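Local coordinates for sugar fermentation stimulation protein homolog (Pyrococcus furiosus, PDB 4DA2), which probably binds DNA and joins an OB-fold domain to a PD-(D/E)xK nuclease-like domain that holds two calcium ions, at residues 97-102 / 207-212; 118-123 / 127-132. The protein carries 1 engineered substitution. All coordinates share one frame; numbering follows the deposited sequence.

Overall arrangement
Both contacts belong to the PD-(D/E)xK part of the chain and reach the same mixed sheet, their centres about 11 Å apart. Contact 2 is a pairing within that sheet, between neighbouring strands of the hairpin 115-122 and 127-139; it is largely buried and ends in a calcium site. Contact 1 is looser and partly buried: the loop after helix 81-93 lies against strand 207-215, with side chains alone meeting. Its chemistry is an arginine-carboxylate network toward the surface and one leucine pair beneath, whereas contact 2 combines main-chain bonding with acidic groups bound to calcium. Leu-100 of 97-102 packs on Ile-128 of 127-132, joining the two.

Contact 1: 97-102 / 207-212; sequences LPELEG and EIRALG
Glu-99 and Arg-209 meet in a side-on salt bridge that ties the loop 97-102 to the strand 207-212. The carboxylate and guanidinium approach from opposite directions, edge to edge, their planes only 11° apart. NE of Arg-209 donates to OE2 of Glu-99 at a very short 2.5 Å, almost straight, while NH2 of Arg-209 meets the syn lone pair of Glu-99 OE1 at 2.8 Å. Two parallel bonds fix the rotation of both groups. Glu-99 sends CG between its backbone N and carbonyl carbon (chi1 60°) and then extends, which carries the carboxylate out to the strand.

A second carboxylate grips the same guanidinium from within the strand. OE1 of Glu-207 takes a bond from NH2 of Arg-209 at 2.8 Å, on its anti side but well out of the carboxylate plane, and a weak one from NH1. NH1 of Arg-209 also donates to the backbone O of Ile-208 at 3.1 Å, from above the carbonyl plane. The bend of Arg-209 at chi2 (-69°) turns its head back to reach these acceptors.

Between the two segments, one apolar pair meets: CD1 of Leu-97 lies 4.0 Å from CD2 of Leu-211. Both leucines are buried, and both also touch Ile-91 of helix 81-93 and Tyr-223 of strand 220-229, in a layer between helix and sheet.

The contact illustrates how one cation can serve two acids: the arginine lies between Glu-99 and Glu-207, and its positive charge is likely to offset the repulsion of carboxylates whose OE1 atoms are 5.1 Å apart.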
loop_
_atom_site.group_PDB
_atom_site.type_symbol
_atom_site.label_atom_id
_atom_site.label_comp_id
_atom_site.label_asym_id
_atom_site.label_seq_id
_atom_site.Cartn_x
_atom_site.Cartn_y
_atom_site.Cartn_z
ATOM N N LEU A 97 -8.300 -14.358 -0.912
ATOM C CA LEU A 97 -7.063 -15.054 -1.227
ATOM C C LEU A 97 -7.224 -16.514 -0.762
ATOM O O LEU A 97 -7.245 -16.790 0.447
ATOM C CB LEU A 97 -5.877 -14.353 -0.538
ATOM C CG LEU A 97 -4.936 -13.534 -1.435
ATOM C CD1 LEU A 97 -5.678 -12.443 -2.156
ATOM C CD2 LEU A 97 -3.731 -12.956 -0.648
ATOM N N PRO A 98 -7.385 -17.451 -1.721
ATOM C CA PRO A 98 -7.649 -18.855 -1.379
ATOM C C PRO A 98 -6.679 -19.417 -0.341
ATOM O O PRO A 98 -7.099 -20.166 0.540
ATOM C CB PRO A 98 -7.481 -19.580 -2.716
ATOM C CG PRO A 98 -7.847 -18.549 -3.734
ATOM C CD PRO A 98 -7.326 -17.248 -3.184
ATOM N N GLU A 99 -5.401 -19.039 -0.423
ATOM C CA GLU A 99 -4.395 -19.595 0.503
ATOM C C GLU A 99 -4.613 -19.126 1.943
ATOM O O GLU A 99 -4.136 -19.763 2.886
ATOM C CB GLU A 99 -2.984 -19.247 0.056
ATOM C CG GLU A 99 -2.729 -17.737 -0.013
ATOM C CD GLU A 99 -1.359 -17.419 -0.563
ATOM O OE1 GLU A 99 -0.417 -18.136 -0.180
ATOM O OE2 GLU A 99 -1.231 -16.460 -1.363
ATOM N N LEU A 100 -5.336 -18.020 2.117
ATOM C CA LEU A 100 -5.618 -17.481 3.460
ATOM C C LEU A 100 -7.080 -17.709 3.931
ATOM O O LEU A 100 -7.561 -17.069 4.875
ATOM C CB LEU A 100 -5.211 -15.996 3.544
ATOM C CG LEU A 100 -3.695 -15.749 3.362
ATOM C CD1 LEU A 100 -3.398 -14.300 3.044
ATOM C CD2 LEU A 100 -2.857 -16.225 4.575
ATOM N N GLU A 101 -7.779 -18.628 3.272
ATOM C CA GLU A 101 -9.117 -19.026 3.719
ATOM C C GLU A 101 -9.091 -19.602 5.115
ATOM O O GLU A 101 -8.207 -20.382 5.470
ATOM C CB GLU A 101 -9.772 -20.016 2.749
ATOM C CG GLU A 101 -10.337 -19.343 1.502
ATOM C CD GLU A 101 -10.693 -20.326 0.396
ATOM O OE1 GLU A 101 -11.003 -21.503 0.706
ATOM O OE2 GLU A 101 -10.645 -19.916 -0.790
ATOM N N GLY A 102 -10.061 -19.197 5.920
ATOM C CA GLY A 102 -10.128 -19.644 7.303
ATOM C C GLY A 102 -9.073 -18.989 8.184
ATOM O O GLY A 102 -8.863 -19.425 9.312
ATOM N N GLU A 207 6.988 -15.664 1.310
ATOM C CA GLU A 207 6.029 -15.660 0.182
ATOM C C GLU A 207 5.835 -14.221 -0.285
ATOM O O GLU A 207 5.718 -13.288 0.539
ATOM C CB GLU A 207 4.704 -16.287 0.588
ATOM C CG GLU A 207 4.856 -17.756 1.022
ATOM C CD GLU A 207 5.128 -18.727 -0.135
ATOM O OE1 GLU A 207 4.568 -18.522 -1.227
ATOM O OE2 GLU A 207 5.894 -19.708 0.048
ATOM N N ILE A 208 5.866 -14.026 -1.598
ATOM C CA ILE A 208 5.672 -12.676 -2.154
ATOM C C ILE A 208 4.391 -12.635 -3.018
ATOM O O ILE A 208 4.220 -13.458 -3.917
ATOM C CB ILE A 208 6.879 -12.192 -2.979
ATOM C CG1 ILE A 208 8.137 -12.105 -2.090
ATOM C CG2 ILE A 208 6.536 -10.851 -3.657
ATOM C CD1 ILE A 208 9.427 -11.785 -2.868
ATOM N N ARG A 209 3.498 -11.681 -2.726
ATOM C CA ARG A 209 2.254 -11.517 -3.516
ATOM C C ARG A 209 2.158 -10.040 -3.889
ATOM O O ARG A 209 2.766 -9.167 -3.232
ATOM C CB ARG A 209 1.007 -11.881 -2.688
ATOM C CG ARG A 209 1.011 -13.309 -2.070
ATOM C CD ARG A 209 0.875 -14.444 -3.089
ATOM N NE ARG A 209 0.913 -15.745 -2.398
ATOM C CZ ARG A 209 1.997 -16.513 -2.309
ATOM N NH1 ARG A 209 3.126 -16.151 -2.913
ATOM N NH2 ARG A 209 1.936 -17.665 -1.649
ATOM N N ALA A 210 1.387 -9.769 -4.933
ATOM C CA ALA A 210 1.055 -8.399 -5.318
ATOM C C ALA A 210 -0.404 -8.340 -5.782
ATOM O O ALA A 210 -0.853 -9.193 -6.530
ATOM C CB ALA A 210 1.998 -7.910 -6.413
ATOM N N LEU A 211 -1.116 -7.308 -5.345
ATOM C CA LEU A 211 -2.535 -7.167 -5.631
ATOM C C LEU A 211 -2.833 -5.887 -6.381
ATOM O O LEU A 211 -2.246 -4.861 -6.076
ATOM C CB LEU A 211 -3.311 -7.135 -4.325
ATOM C CG LEU A 211 -3.016 -8.236 -3.301
ATOM C CD1 LEU A 211 -3.791 -7.952 -2.008
ATOM C CD2 LEU A 211 -3.398 -9.607 -3.871
ATOM N N GLY A 212 -3.736 -5.953 -7.361
ATOM C CA GLY A 212 -4.155 -4.752 -8.089
ATOM C C GLY A 212 -5.419 -4.184 -7.478
ATOM O O GLY A 212 -6.400 -4.908 -7.248
#

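Contact 2: 118-123 / 127-132; sequences DYLIEC and EIFVET. Engineered in segment 118-123: Ile-121 (natural residue Leu). With CA (calcium ion), chain C; CA (calcium ion), chain D.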
loop_
_atom_site.group_PDB
_atom_site.type_symbol
_atom_site.label_atom_id
_atom_site.label_comp_id
_atom_site.label_asym_id
_atom_site.label_seq_id
_atom_site.Cartn_x
_atom_site.Cartn_y
_atom_site.Cartn_z
ATOM N N ASP A 118 3.306 -5.616 9.814
ATOM C CA ASP A 118 1.914 -5.182 9.815
ATOM C C ASP A 118 0.952 -6.094 10.544
ATOM O O ASP A 118 0.142 -5.605 11.353
ATOM C CB ASP A 118 1.397 -4.981 8.392
ATOM C CG ASP A 118 2.017 -3.809 7.725
ATOM O OD1 ASP A 118 2.444 -2.854 8.421
ATOM O OD2 ASP A 118 2.075 -3.800 6.470
ATOM N N TYR A 119 1.010 -7.397 10.244
ATOM C CA TYR A 119 0.012 -8.356 10.781
ATOM C C TYR A 119 0.584 -9.676 11.245
ATOM O O TYR A 119 1.494 -10.223 10.624
ATOM C CB TYR A 119 -1.079 -8.666 9.733
ATOM C CG TYR A 119 -1.710 -7.434 9.077
ATOM C CD1 TYR A 119 -2.620 -6.642 9.774
ATOM C CD2 TYR A 119 -1.403 -7.084 7.767
ATOM C CE1 TYR A 119 -3.196 -5.515 9.196
ATOM C CE2 TYR A 119 -1.981 -5.956 7.158
ATOM C CZ TYR A 119 -2.885 -5.181 7.875
ATOM O OH TYR A 119 -3.447 -4.054 7.305
ATOM N N LEU A 120 0.008 -10.194 12.332
ATOM C CA LEU A 120 0.079 -11.610 12.634
ATOM C C LEU A 120 -1.306 -12.138 12.347
ATOM O O LEU A 120 -2.298 -11.630 12.870
ATOM C CB LEU A 120 0.443 -11.878 14.095
ATOM C CG LEU A 120 0.501 -13.366 14.439
ATOM C CD1 LEU A 120 1.554 -14.074 13.591
ATOM C CD2 LEU A 120 0.769 -13.587 15.942
ATOM N N ILE A 121 -1.334 -13.144 11.482
ATOM C CA ILE A 121 -2.569 -13.769 11.010
ATOM C C ILE A 121 -2.598 -15.218 11.493
ATOM O O ILE A 121 -1.587 -15.920 11.456
ATOM C CB ILE A 121 -2.665 -13.644 9.483
ATOM C CG1 ILE A 121 -3.020 -12.197 9.144
ATOM C CG2 ILE A 121 -3.740 -14.590 8.870
ATOM C CD1 ILE A 121 -2.876 -11.846 7.679
ATOM N N GLU A 122 -3.757 -15.642 11.978
ATOM C CA GLU A 122 -3.914 -16.998 12.487
ATOM C C GLU A 122 -4.758 -17.821 11.550
ATOM O O GLU A 122 -5.861 -17.403 11.156
ATOM C CB GLU A 122 -4.497 -16.994 13.905
ATOM C CG GLU A 122 -4.594 -18.409 14.518
ATOM C CD GLU A 122 -5.175 -18.421 15.935
ATOM O OE1 GLU A 122 -5.370 -17.343 16.533
ATOM O OE2 GLU A 122 -5.417 -19.526 16.450
ATOM N N CYS A 123 -4.228 -18.986 11.179
ATOM C CA CYS A 123 -4.929 -19.932 10.296
ATOM C C CYS A 123 -5.219 -21.241 11.058
ATOM O O CYS A 123 -4.829 -21.380 12.235
ATOM C CB CYS A 123 -4.081 -20.245 9.071
ATOM S SG CYS A 123 -3.673 -18.781 8.084
ATOM N N GLU A 127 0.313 -19.930 12.266
ATOM C CA GLU A 127 0.304 -18.477 12.147
ATOM C C GLU A 127 1.199 -18.014 11.012
ATOM O O GLU A 127 2.081 -18.755 10.567
ATOM C CB GLU A 127 0.789 -17.836 13.437
ATOM C CG GLU A 127 -0.126 -18.028 14.627
ATOM C CD GLU A 127 0.528 -17.535 15.905
ATOM O OE1 GLU A 127 1.765 -17.328 15.889
ATOM O OE2 GLU A 127 -0.194 -17.343 16.910
ATOM N N ILE A 128 0.939 -16.799 10.522
ATOM C CA ILE A 128 1.763 -16.184 9.484
ATOM C C ILE A 128 1.900 -14.682 9.744
ATOM O O ILE A 128 0.919 -13.980 10.053
ATOM C CB ILE A 128 1.220 -16.478 8.032
ATOM C CG1 ILE A 128 2.154 -15.895 6.956
ATOM C CG2 ILE A 128 -0.236 -15.995 7.877
ATOM C CD1 ILE A 128 1.794 -16.276 5.488
ATOM N N PHE A 129 3.138 -14.200 9.649
ATOM C CA PHE A 129 3.405 -12.757 9.686
ATOM C C PHE A 129 3.288 -12.190 8.278
ATOM O O PHE A 129 3.879 -12.739 7.331
ATOM C CB PHE A 129 4.808 -12.503 10.235
ATOM C CG PHE A 129 4.930 -12.764 11.697
ATOM C CD1 PHE A 129 4.525 -11.793 12.622
ATOM C CD2 PHE A 129 5.387 -14.007 12.159
ATOM C CE1 PHE A 129 4.638 -12.040 14.021
ATOM C CE2 PHE A 129 5.489 -14.269 13.543
ATOM C CZ PHE A 129 5.103 -13.288 14.469
ATOM N N VAL A 130 2.522 -11.109 8.138
ATOM C CA VAL A 130 2.310 -10.486 6.829
ATOM C C VAL A 130 2.638 -8.993 6.880
ATOM O O VAL A 130 2.106 -8.271 7.731
ATOM C CB VAL A 130 0.856 -10.711 6.305
ATOM C CG1 VAL A 130 0.680 -10.033 4.937
ATOM C CG2 VAL A 130 0.540 -12.193 6.232
ATOM N N GLU A 131 3.549 -8.558 5.997
ATOM C CA GLU A 131 3.871 -7.147 5.825
ATOM C C GLU A 131 3.288 -6.688 4.490
ATOM O O GLU A 131 3.443 -7.388 3.464
ATOM C CB GLU A 131 5.400 -6.930 5.868
ATOM C CG GLU A 131 5.888 -5.498 5.576
ATOM C CD GLU A 131 5.337 -4.476 6.573
ATOM O OE1 GLU A 131 5.044 -4.879 7.726
ATOM O OE2 GLU A 131 5.161 -3.283 6.187
ATOM N N THR A 132 2.589 -5.549 4.505
ATOM C CA THR A 132 2.038 -5.015 3.259
ATOM C C THR A 132 2.785 -3.745 2.887
ATOM O O THR A 132 3.141 -2.944 3.773
ATOM C CB THR A 132 0.509 -4.792 3.322
ATOM O OG1 THR A 132 0.212 -3.825 4.339
ATOM C CG2 THR A 132 -0.204 -6.095 3.657
HETATM CA CA CA C . 3.289 -1.873 5.874
HETATM CA CA CA D . 3.436 -1.306 9.806
HETATM O O HOH W 1 5.341 -2.899 9.617
HETATM O O HOH W 2 5.069 -0.570 4.885
HETATM O O HOH W 3 4.151 -0.264 7.737
HETATM O O HOH W 4 0.956 -1.105 6.045
HETATM O O HOH W 5 5.502 -0.070 10.775
#
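The antiparallel hairpin of the PD-(D/E)xK fold carries its metal site at one end, where Asp-118, Glu-131 and Thr-132 gather round calcium. Asp-118 OD2 and Glu-131 OE2 bind the same ion, each at 2.4 Å, with the backbone O of Thr-132 and three waters; Asp-118 OD1 binds the second ion, shared with Glu-109, at 2.3 Å and the first more loosely at 2.9 Å, bridging the pair. Thr-132 steadies the aspartate: its N (2.7 Å) and OG1 (2.8 Å) donate to Asp-118 OD2 from opposite faces of the carboxylate. Asp-118 N holds Glu-131 OE1.

Along the strands from the metal site, Tyr-119 with Val-130 and the engineered Ile-121 with Ile-128 are hydrogen-bonded pairs. On the other face, Leu-120 CG lies anti to its N (chi1 179°), which sets CD1 over the centre of the Phe-129 ring, 3.6 Å from the centroid, in a CH-pi contact. With an alanine in place of Phe-129, Leu-120 CD1 would probably lose its aromatic platform and a gap would open beside Leu-163 of helix 151-165.

Bound calcium probably offsets the repulsion between carboxylates whose oxygens come within 3.1 Å (Asp-118 OD2 to Glu-131 OE2).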